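Local coordinates for protein putative isomerase (Streptomyces coelicolor A3, PDB 2OQH) that probably works on sugar acids as an enolase-superfamily enzyme, perhaps dehydrating D-glucarate to 5-dehydro-4-deoxy-D-glucarate, at residues R33-V38 against L302-A307; R61-D66 against Y94-A99; V250-F255 against T280-A285; T306-A311 against P351-S356. All coordinates share one frame; numbering follows the deposited sequence.

Interaction 1. Residues R33-V38 against L302-A307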
# COMPACT_ATOMS: atom_id res chain seq x y z
N ARG A 33 9.78 10.93 -1.50
CA ARG A 33 9.69 9.74 -2.35
C ARG A 33 10.85 9.68 -3.33
O ARG A 33 11.41 10.70 -3.72
CB ARG A 33 8.38 9.76 -3.15
CG ARG A 33 7.12 9.96 -2.32
CD ARG A 33 6.78 8.73 -1.50
NE ARG A 33 6.41 7.59 -2.34
CZ ARG A 33 5.91 6.45 -1.88
NH1 ARG A 33 5.71 6.29 -0.58
NH2 ARG A 33 5.60 5.47 -2.71
N THR A 34 11.21 8.46 -3.74
CA THR A 34 12.28 8.25 -4.70
C THR A 34 11.65 7.91 -6.05
O THR A 34 10.80 7.02 -6.13
CB THR A 34 13.21 7.08 -4.28
OG1 THR A 34 13.98 7.47 -3.13
CG2 THR A 34 14.15 6.69 -5.42
N VAL A 35 12.05 8.62 -7.10
CA VAL A 35 11.51 8.38 -8.43
C VAL A 35 12.61 7.84 -9.34
O VAL A 35 13.74 8.32 -9.31
CB VAL A 35 10.94 9.66 -9.06
CG1 VAL A 35 10.30 9.34 -10.40
CG2 VAL A 35 9.92 10.29 -8.12
N VAL A 36 12.26 6.86 -10.16
CA VAL A 36 13.23 6.24 -11.06
C VAL A 36 12.74 6.26 -12.50
O VAL A 36 11.55 6.13 -12.75
CB VAL A 36 13.49 4.77 -10.66
CG1 VAL A 36 14.44 4.10 -11.65
CG2 VAL A 36 14.05 4.72 -9.24
N ARG A 37 13.67 6.47 -13.45
CA ARG A 37 13.32 6.46 -14.86
C ARG A 37 14.22 5.46 -15.59
O ARG A 37 15.45 5.52 -15.48
CB ARG A 37 13.52 7.84 -15.52
CG ARG A 37 13.26 7.82 -17.05
CD ARG A 37 13.55 9.18 -17.72
NE ARG A 37 14.95 9.55 -17.60
CZ ARG A 37 15.42 10.79 -17.72
NH1 ARG A 37 14.61 11.80 -17.98
NH2 ARG A 37 16.72 11.01 -17.55
N VAL A 38 13.60 4.55 -16.32
CA VAL A 38 14.37 3.57 -17.07
C VAL A 38 14.30 3.94 -18.55
O VAL A 38 13.22 3.96 -19.13
CB VAL A 38 13.83 2.14 -16.85
CG1 VAL A 38 14.54 1.16 -17.77
CG2 VAL A 38 14.04 1.74 -15.40
N LEU A 302 2.19 8.10 -4.13
CA LEU A 302 1.64 9.27 -4.82
C LEU A 302 1.09 8.75 -6.16
O LEU A 302 0.78 7.56 -6.28
CB LEU A 302 2.71 10.34 -5.04
CG LEU A 302 3.26 10.99 -3.75
CD1 LEU A 302 4.39 11.95 -4.11
CD2 LEU A 302 2.15 11.72 -2.99
N GLY A 303 0.99 9.61 -7.15
CA GLY A 303 0.44 9.22 -8.44
C GLY A 303 1.02 8.02 -9.18
O GLY A 303 0.28 7.12 -9.59
N ILE A 304 2.33 8.02 -9.40
CA ILE A 304 2.94 6.91 -10.12
C ILE A 304 2.76 5.59 -9.36
O ILE A 304 2.28 4.60 -9.92
CB ILE A 304 4.45 7.17 -10.35
CG1 ILE A 304 4.62 8.45 -11.19
CG2 ILE A 304 5.08 5.99 -11.08
CD1 ILE A 304 6.07 8.87 -11.37
N ALA A 305 3.11 5.59 -8.08
CA ALA A 305 2.98 4.39 -7.25
C ALA A 305 1.53 3.91 -7.19
O ALA A 305 1.26 2.72 -7.36
CB ALA A 305 3.50 4.67 -5.85
N THR A 306 0.61 4.84 -6.94
CA THR A 306 -0.81 4.49 -6.87
C THR A 306 -1.28 3.89 -8.19
O THR A 306 -2.09 2.96 -8.21
CB THR A 306 -1.68 5.72 -6.55
OG1 THR A 306 -1.34 6.23 -5.26
CG2 THR A 306 -3.15 5.36 -6.58
N ALA A 307 -0.76 4.41 -9.30
CA ALA A 307 -1.12 3.92 -10.63
C ALA A 307 -0.74 2.44 -10.76
O ALA A 307 -1.50 1.63 -11.30
CB ALA A 307 -0.42 4.75 -11.70

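Interaction 2. Residues R61-D66 against Y94-A99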
# COMPACT_ATOMS: atom_id res chain seq x y z
N ARG A 61 20.86 3.29 -7.19
CA ARG A 61 22.04 3.65 -7.95
C ARG A 61 23.09 2.55 -7.89
O ARG A 61 23.85 2.38 -8.84
CB ARG A 61 22.60 4.99 -7.48
CG ARG A 61 21.67 6.15 -7.81
CD ARG A 61 22.22 7.47 -7.31
NE ARG A 61 21.32 8.58 -7.60
CZ ARG A 61 20.93 9.47 -6.70
NH1 ARG A 61 21.35 9.38 -5.44
NH2 ARG A 61 20.11 10.46 -7.05
N ARG A 62 23.14 1.81 -6.79
CA ARG A 62 24.12 0.73 -6.69
C ARG A 62 23.70 -0.46 -7.56
O ARG A 62 24.50 -1.34 -7.84
CB ARG A 62 24.31 0.29 -5.23
CG ARG A 62 25.17 1.26 -4.39
CD ARG A 62 25.54 0.69 -3.02
NE ARG A 62 26.50 1.55 -2.31
CZ ARG A 62 27.03 1.27 -1.11
NH1 ARG A 62 26.69 0.14 -0.47
NH2 ARG A 62 27.89 2.10 -0.55
N MSE A 63 22.43 -0.48 -7.99
CA MSE A 63 21.92 -1.57 -8.82
C MSE A 63 21.89 -1.16 -10.30
O MSE A 63 21.88 -2.02 -11.19
CB MSE A 63 20.50 -1.98 -8.39
CG MSE A 63 20.38 -2.60 -6.99
SE MSE A 63 18.59 -3.38 -6.67
CE MSE A 63 17.52 -1.78 -6.91
N ALA A 64 21.87 0.14 -10.55
CA ALA A 64 21.81 0.70 -11.90
C ALA A 64 22.81 0.13 -12.89
O ALA A 64 22.44 -0.27 -14.00
CB ALA A 64 21.98 2.22 -11.82
N PRO A 65 24.10 0.08 -12.53
CA PRO A 65 25.08 -0.46 -13.47
C PRO A 65 24.72 -1.86 -13.97
O PRO A 65 24.99 -2.21 -15.11
CB PRO A 65 26.38 -0.46 -12.67
CG PRO A 65 26.20 0.69 -11.72
CD PRO A 65 24.75 0.51 -11.28
N ASP A 66 24.09 -2.65 -13.10
CA ASP A 66 23.71 -4.02 -13.46
C ASP A 66 22.54 -4.12 -14.44
O ASP A 66 22.31 -5.18 -15.02
CB ASP A 66 23.36 -4.82 -12.19
CG ASP A 66 24.60 -5.18 -11.35
OD1 ASP A 66 25.58 -5.72 -11.91
OD2 ASP A 66 24.57 -4.92 -10.12
N TYR A 94 13.61 -3.97 -0.63
CA TYR A 94 12.45 -4.36 -1.44
C TYR A 94 11.89 -3.13 -2.15
O TYR A 94 11.51 -3.20 -3.32
CB TYR A 94 11.36 -4.98 -0.56
CG TYR A 94 11.64 -6.40 -0.13
CD1 TYR A 94 11.66 -7.45 -1.05
CD2 TYR A 94 11.86 -6.70 1.20
CE1 TYR A 94 11.90 -8.77 -0.65
CE2 TYR A 94 12.10 -8.02 1.62
CZ TYR A 94 12.12 -9.05 0.69
OH TYR A 94 12.37 -10.34 1.11
N ALA A 95 11.82 -2.01 -1.43
CA ALA A 95 11.29 -0.76 -1.99
C ALA A 95 12.13 -0.23 -3.14
O ALA A 95 11.59 0.32 -4.10
CB ALA A 95 11.18 0.29 -0.89
N ALA A 96 13.45 -0.36 -3.05
CA ALA A 96 14.34 0.11 -4.12
C ALA A 96 14.09 -0.76 -5.34
O ALA A 96 13.89 -0.25 -6.45
CB ALA A 96 15.79 -0.00 -3.68
N ILE A 97 14.08 -2.07 -5.12
CA ILE A 97 13.82 -3.03 -6.19
C ILE A 97 12.46 -2.77 -6.83
O ILE A 97 12.34 -2.77 -8.06
CB ILE A 97 13.89 -4.48 -5.64
CG1 ILE A 97 15.34 -4.81 -5.28
CG2 ILE A 97 13.30 -5.46 -6.65
CD1 ILE A 97 15.54 -6.16 -4.61
N ALA A 98 11.44 -2.54 -6.01
CA ALA A 98 10.09 -2.29 -6.52
C ALA A 98 10.03 -1.11 -7.50
O ALA A 98 9.34 -1.17 -8.51
CB ALA A 98 9.12 -2.07 -5.35
N ALA A 99 10.74 -0.03 -7.18
CA ALA A 99 10.76 1.17 -8.03
C ALA A 99 11.24 0.80 -9.43
O ALA A 99 10.64 1.21 -10.43
CB ALA A 99 11.69 2.21 -7.42

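Interaction 3. Residues V250-F255 against T280-A285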
# COMPACT_ATOMS: atom_id res chain seq x y z
N VAL A 250 5.58 -10.25 5.61
CA VAL A 250 5.93 -9.22 4.62
C VAL A 250 6.87 -9.71 3.52
O VAL A 250 7.46 -8.92 2.78
CB VAL A 250 6.59 -8.00 5.32
CG1 VAL A 250 5.67 -7.48 6.41
CG2 VAL A 250 7.94 -8.39 5.91
N ARG A 251 7.01 -11.02 3.41
CA ARG A 251 7.86 -11.65 2.41
C ARG A 251 7.46 -13.11 2.37
O ARG A 251 6.99 -13.66 3.36
CB ARG A 251 9.33 -11.52 2.80
CG ARG A 251 9.68 -12.15 4.13
CD ARG A 251 11.15 -11.95 4.49
NE ARG A 251 11.51 -12.80 5.62
CZ ARG A 251 12.73 -13.30 5.85
NH1 ARG A 251 13.73 -13.03 5.03
NH2 ARG A 251 12.93 -14.08 6.90
N PHE A 252 7.63 -13.75 1.21
CA PHE A 252 7.26 -15.15 1.08
C PHE A 252 7.87 -16.08 2.12
O PHE A 252 7.24 -17.06 2.50
CB PHE A 252 7.55 -15.62 -0.34
CG PHE A 252 6.61 -15.05 -1.35
CD1 PHE A 252 5.30 -15.53 -1.44
CD2 PHE A 252 7.00 -14.01 -2.19
CE1 PHE A 252 4.39 -14.95 -2.34
CE2 PHE A 252 6.10 -13.43 -3.09
CZ PHE A 252 4.79 -13.91 -3.16
N GLU A 253 9.07 -15.78 2.59
CA GLU A 253 9.71 -16.62 3.60
C GLU A 253 8.86 -16.70 4.87
O GLU A 253 9.02 -17.62 5.67
CB GLU A 253 11.11 -16.12 3.95
CG GLU A 253 12.14 -16.36 2.86
CD GLU A 253 12.29 -15.19 1.90
OE1 GLU A 253 11.30 -14.47 1.62
OE2 GLU A 253 13.43 -14.99 1.41
N ASP A 254 7.96 -15.73 5.04
CA ASP A 254 7.07 -15.67 6.20
C ASP A 254 5.76 -16.42 5.97
O ASP A 254 5.07 -16.78 6.92
CB ASP A 254 6.67 -14.24 6.54
CG ASP A 254 7.83 -13.38 6.97
OD1 ASP A 254 8.88 -13.92 7.39
OD2 ASP A 254 7.68 -12.14 6.90
N PHE A 255 5.41 -16.64 4.71
CA PHE A 255 4.15 -17.27 4.38
C PHE A 255 3.89 -18.67 4.93
O PHE A 255 2.92 -18.88 5.64
CB PHE A 255 3.95 -17.29 2.86
CG PHE A 255 2.51 -17.43 2.46
CD1 PHE A 255 1.69 -16.31 2.37
CD2 PHE A 255 1.97 -18.69 2.21
CE1 PHE A 255 0.34 -16.43 2.04
CE2 PHE A 255 0.61 -18.83 1.88
CZ PHE A 255 -0.20 -17.70 1.79
N THR A 280 3.40 -9.43 -6.11
CA THR A 280 2.10 -9.11 -5.56
C THR A 280 1.01 -9.96 -6.22
O THR A 280 0.08 -10.40 -5.55
CB THR A 280 1.79 -7.60 -5.72
OG1 THR A 280 2.81 -6.85 -5.05
CG2 THR A 280 0.44 -7.26 -5.12
N LYS A 281 1.13 -10.20 -7.52
CA LYS A 281 0.17 -11.05 -8.22
C LYS A 281 0.34 -12.47 -7.65
O LYS A 281 -0.62 -13.21 -7.48
CB LYS A 281 0.44 -11.08 -9.72
CG LYS A 281 0.21 -9.76 -10.44
CD LYS A 281 -1.26 -9.42 -10.53
CE LYS A 281 -1.99 -10.37 -11.46
NZ LYS A 281 -3.39 -9.94 -11.70
N ALA A 282 1.59 -12.83 -7.36
CA ALA A 282 1.89 -14.14 -6.80
C ALA A 282 1.21 -14.28 -5.43
O ALA A 282 0.56 -15.28 -5.15
CB ALA A 282 3.40 -14.30 -6.64
N LEU A 283 1.35 -13.25 -4.61
CA LEU A 283 0.75 -13.25 -3.28
C LEU A 283 -0.76 -13.42 -3.37
O LEU A 283 -1.37 -14.10 -2.53
CB LEU A 283 1.11 -11.95 -2.55
CG LEU A 283 0.59 -11.76 -1.12
CD1 LEU A 283 0.86 -13.02 -0.29
CD2 LEU A 283 1.27 -10.54 -0.50
N ALA A 284 -1.37 -12.80 -4.37
CA ALA A 284 -2.82 -12.91 -4.55
C ALA A 284 -3.17 -14.38 -4.78
O ALA A 284 -4.15 -14.89 -4.24
CB ALA A 284 -3.26 -12.06 -5.74
N ALA A 285 -2.35 -15.05 -5.58
CA ALA A 285 -2.57 -16.47 -5.86
C ALA A 285 -2.48 -17.25 -4.54
O ALA A 285 -3.34 -18.08 -4.24
CB ALA A 285 -1.54 -16.98 -6.86

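Interaction 4. Residues T306-A311 against P351-S356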
# COMPACT_ATOMS: atom_id res chain seq x y z
N THR A 306 0.61 4.84 -6.94
CA THR A 306 -0.81 4.49 -6.87
C THR A 306 -1.28 3.89 -8.19
O THR A 306 -2.09 2.96 -8.21
CB THR A 306 -1.68 5.72 -6.55
OG1 THR A 306 -1.34 6.23 -5.26
CG2 THR A 306 -3.15 5.36 -6.58
N ALA A 307 -0.76 4.41 -9.30
CA ALA A 307 -1.12 3.92 -10.63
C ALA A 307 -0.74 2.44 -10.76
O ALA A 307 -1.50 1.63 -11.30
CB ALA A 307 -0.42 4.75 -11.70
N ALA A 308 0.45 2.08 -10.27
CA ALA A 308 0.91 0.70 -10.33
C ALA A 308 -0.04 -0.18 -9.51
O ALA A 308 -0.43 -1.26 -9.94
CB ALA A 308 2.32 0.60 -9.79
N HIS A 309 -0.42 0.30 -8.32
CA HIS A 309 -1.32 -0.45 -7.46
C HIS A 309 -2.70 -0.65 -8.10
O HIS A 309 -3.30 -1.72 -7.99
CB HIS A 309 -1.47 0.25 -6.11
CG HIS A 309 -0.43 -0.16 -5.11
ND1 HIS A 309 0.43 -1.21 -5.32
CD2 HIS A 309 -0.17 0.31 -3.87
CE1 HIS A 309 1.18 -1.38 -4.24
NE2 HIS A 309 0.84 -0.47 -3.35
N LEU A 310 -3.19 0.40 -8.76
CA LEU A 310 -4.49 0.34 -9.41
C LEU A 310 -4.51 -0.72 -10.51
O LEU A 310 -5.53 -1.37 -10.71
CB LEU A 310 -4.85 1.71 -9.99
CG LEU A 310 -5.08 2.78 -8.92
CD1 LEU A 310 -5.24 4.17 -9.55
CD2 LEU A 310 -6.33 2.40 -8.14
N ALA A 311 -3.39 -0.88 -11.21
CA ALA A 311 -3.30 -1.88 -12.27
C ALA A 311 -3.39 -3.27 -11.64
O ALA A 311 -4.02 -4.18 -12.17
CB ALA A 311 -1.99 -1.73 -13.04
N PRO A 351 -1.15 3.42 -22.35
CA PRO A 351 -0.14 2.37 -22.35
C PRO A 351 0.66 2.43 -21.06
O PRO A 351 0.72 3.48 -20.42
CB PRO A 351 0.72 2.71 -23.57
CG PRO A 351 -0.26 3.41 -24.50
CD PRO A 351 -1.02 4.30 -23.53
N GLY A 352 1.27 1.32 -20.67
CA GLY A 352 2.04 1.31 -19.45
C GLY A 352 1.16 1.65 -18.27
O GLY A 352 0.01 1.22 -18.22
N LEU A 353 1.68 2.43 -17.32
CA LEU A 353 0.92 2.81 -16.14
C LEU A 353 -0.21 3.78 -16.45
O LEU A 353 -1.10 3.99 -15.64
CB LEU A 353 1.85 3.44 -15.09
CG LEU A 353 2.93 2.55 -14.48
CD1 LEU A 353 3.84 3.39 -13.59
CD2 LEU A 353 2.29 1.42 -13.68
N GLY A 354 -0.16 4.38 -17.64
CA GLY A 354 -1.18 5.33 -18.04
C GLY A 354 -1.01 6.71 -17.44
O GLY A 354 -1.99 7.41 -17.19
N VAL A 355 0.24 7.11 -17.20
CA VAL A 355 0.51 8.43 -16.63
C VAL A 355 1.69 9.10 -17.31
O VAL A 355 2.60 8.43 -17.80
CB VAL A 355 0.81 8.34 -15.11
CG1 VAL A 355 -0.36 7.69 -14.39
CG2 VAL A 355 2.09 7.55 -14.88
N SER A 356 1.68 10.43 -17.33
CA SER A 356 2.74 11.21 -17.95
C SER A 356 3.46 12.05 -16.90
O SER A 356 2.82 12.77 -16.14
CB SER A 356 2.16 12.13 -19.03
OG SER A 356 3.20 12.87 -19.65
O HOH W 1 -1.93 1.79 -14.29

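Interaction 1. Residues R33-V38 against L302-A307
The guanidinium group of Arg33 meets the methyl of Ala305 obliquely, with NH2 of Arg33 3.9 Å from CB of Ala305. This is van der Waals packing with no hydrogen bond; the polar work of the group is done elsewhere, for NE forms a salt bridge with Glu49 OE2. Bends at chi2 (-72°) and chi3 (-66°) shorten the reach of the chain and set the charged end beside the first turn of helix 303-315. The aliphatic part is used as well: CG of Arg33 packs at 3.8 Å on CD1 of Leu302. In the enolase-superfamily fold the sheet holding strand 31-40 belongs to the N-terminal capping domain and helix 303-315 to the barrel, so the contact joins the two domains. Leu302 takes the N-cap position, and its carbonyl O accepts both Thr306 N and, at 2.7 Å, Thr306 OG1, the hydroxyl standing above the carbonyl plane. Glu49 also receives Leu302 N and Ala305 N, a placement near a helix start that would probably suit its negative charge. Further along, two branched apolar residues make a looser contact, CG1 of Val35 lying 4.4 Å from CD1 of Ile304.

Interaction 2. Residues R61-D66 against Y94-A99
Met63, present as selenomethionine, makes the whole contact from its side by reaching across to Ala96 and Ile97. It lies on helix 54-63, which packs against the long helix 85-112 within the alpha+beta capping domain of the enolase superfamily; the two helices are separated along the chain by the short helix 75-81. A long, unbranched side chain suits this place because the backbones are well apart, the CA atoms of Met63 and Ile97 being 8.6 Å from each other. The chain runs out extended as far as SE and then turns at chi3 (-60°), which lays the terminal methyl against the opposing helix. There CE meets the backbone as well as a side chain: it lies 3.9 Å from the carbonyl carbon of Ala96 and 4.1 Å from its CB. The small alanine lets the methyl come down close to the helix surface, while its own CB also touches Val56, Ile59 and Val60 of helix 54-63. Ile97 supplies a bulkier flank, which Phe78 and His79 of helix 75-81 also touch. Its side chain crosses that of Met63 at about a right angle, and CG1 of Ile97 rests 3.8 Å from SE of Met63.

Interaction 3. Residues V250-F255 against T280-A285
The backbone bond from Asp254 N to Arg251 O, 2.8 Å long, closes the turn bearing Phe252, whose ring end meets Ala282 and Leu283. The carboxylate of Asp254 reaches back to the same turn: its OD2 accepts Val250 N at 3.1 Å, almost straight (167°) and through the anti lone pair, while OD1 takes part in a longer, weak salt bridge with Arg251 NE. A short acid is well placed here, since it can bind the backbone just ahead of its own helix. The guanidinium of Arg251 has Glu253 CB over one face. No hydrogen bond crosses the contact, which is mostly apolar packing. Phe252 presents the far end of its ring: CZ lies 3.8 Å from CB of Ala282, met obliquely, and 3.8 Å from Leu283 N, which sits at the ring edge in its plane. Alanine offers little bulk, so the ring can come up to the helix backbone. CE1 of Phe255 touches CD1 of Leu283 at 4.2 Å, the two side chains crossing at a slant. Trp274 packs edge-to-face with Phe252, and His286 does so with Phe255. Helices 252-260 and 277-289 follow the successive parallel strands 243-245 and 266-269, so aromatic and aliphatic side chains here join neighbouring outer helices of a TIM barrel, as in the C-terminal domain of the enolase superfamily.

Interaction 4. Residues T306-A311 against P351-S356
Ala307 and Leu353 bring their backbones to within 6.0 Å, CA to CA, where a regular turn of helix 303-315 faces a type II' beta turn running from Pro351 to Gly354. Gly352 holds the first corner of that turn with phi +60° and psi -141°, a conformation that a residue with a CB adopts with difficulty, and the closing bond from Gly354 N to Pro351 O is weak. A water ties the two backbones together, donating to Ala307 O at 3.0 Å and to Leu353 O at 2.7 Å; Ala307 O also accepts Ala311 N in the helix, so two donors grip it. The turn belongs to the segment between strand 344-346 and the C-terminal helix 359-368, and it packs on the outer helix that follows barrel strand 293-296 of the enolase-type TIM barrel. Helix 85-112 of the capping domain also reaches the turn, Asp106 OD1 accepting Leu353 N. Leu353 projects from the turn with CG beside its backbone N (chi1 -65°), which carries CD2 over the helix, 3.7 Å from Ala308 CA and 4.0 Å from Ala308 CB. Small side chains on this helix face let the turn lie so close. Ala307 CB packs 4.3 Å from CB of Leu353, and beyond the turn the beta-branched Val355 adds a second apolar surface, its CG1 lying 4.0 Å from CB of Ala307.

How the interactions relate
Interactions 1 and 4 share Thr306 and Ala307 of helix 303-315 and touch directly, Ile304 CG2 lying 3.8 Å from Leu353 CD1, with their centres about 9 Å apart. Interaction 2 lies within the capping domain and meets interaction 1 where Val36 CG2 packs 3.9 Å from Ala99 CB, which joins the cap's sheet to its long helix. Interaction 3, between outer helices of the barrel domain, is reached from the cap through Tyr94 OH, 3.7 Å from Arg251 CB; its nearest atoms to interaction 4 are about 6 Å away. In this superfamily the active site lies between cap and barrel, the boundary that interaction 1 spans.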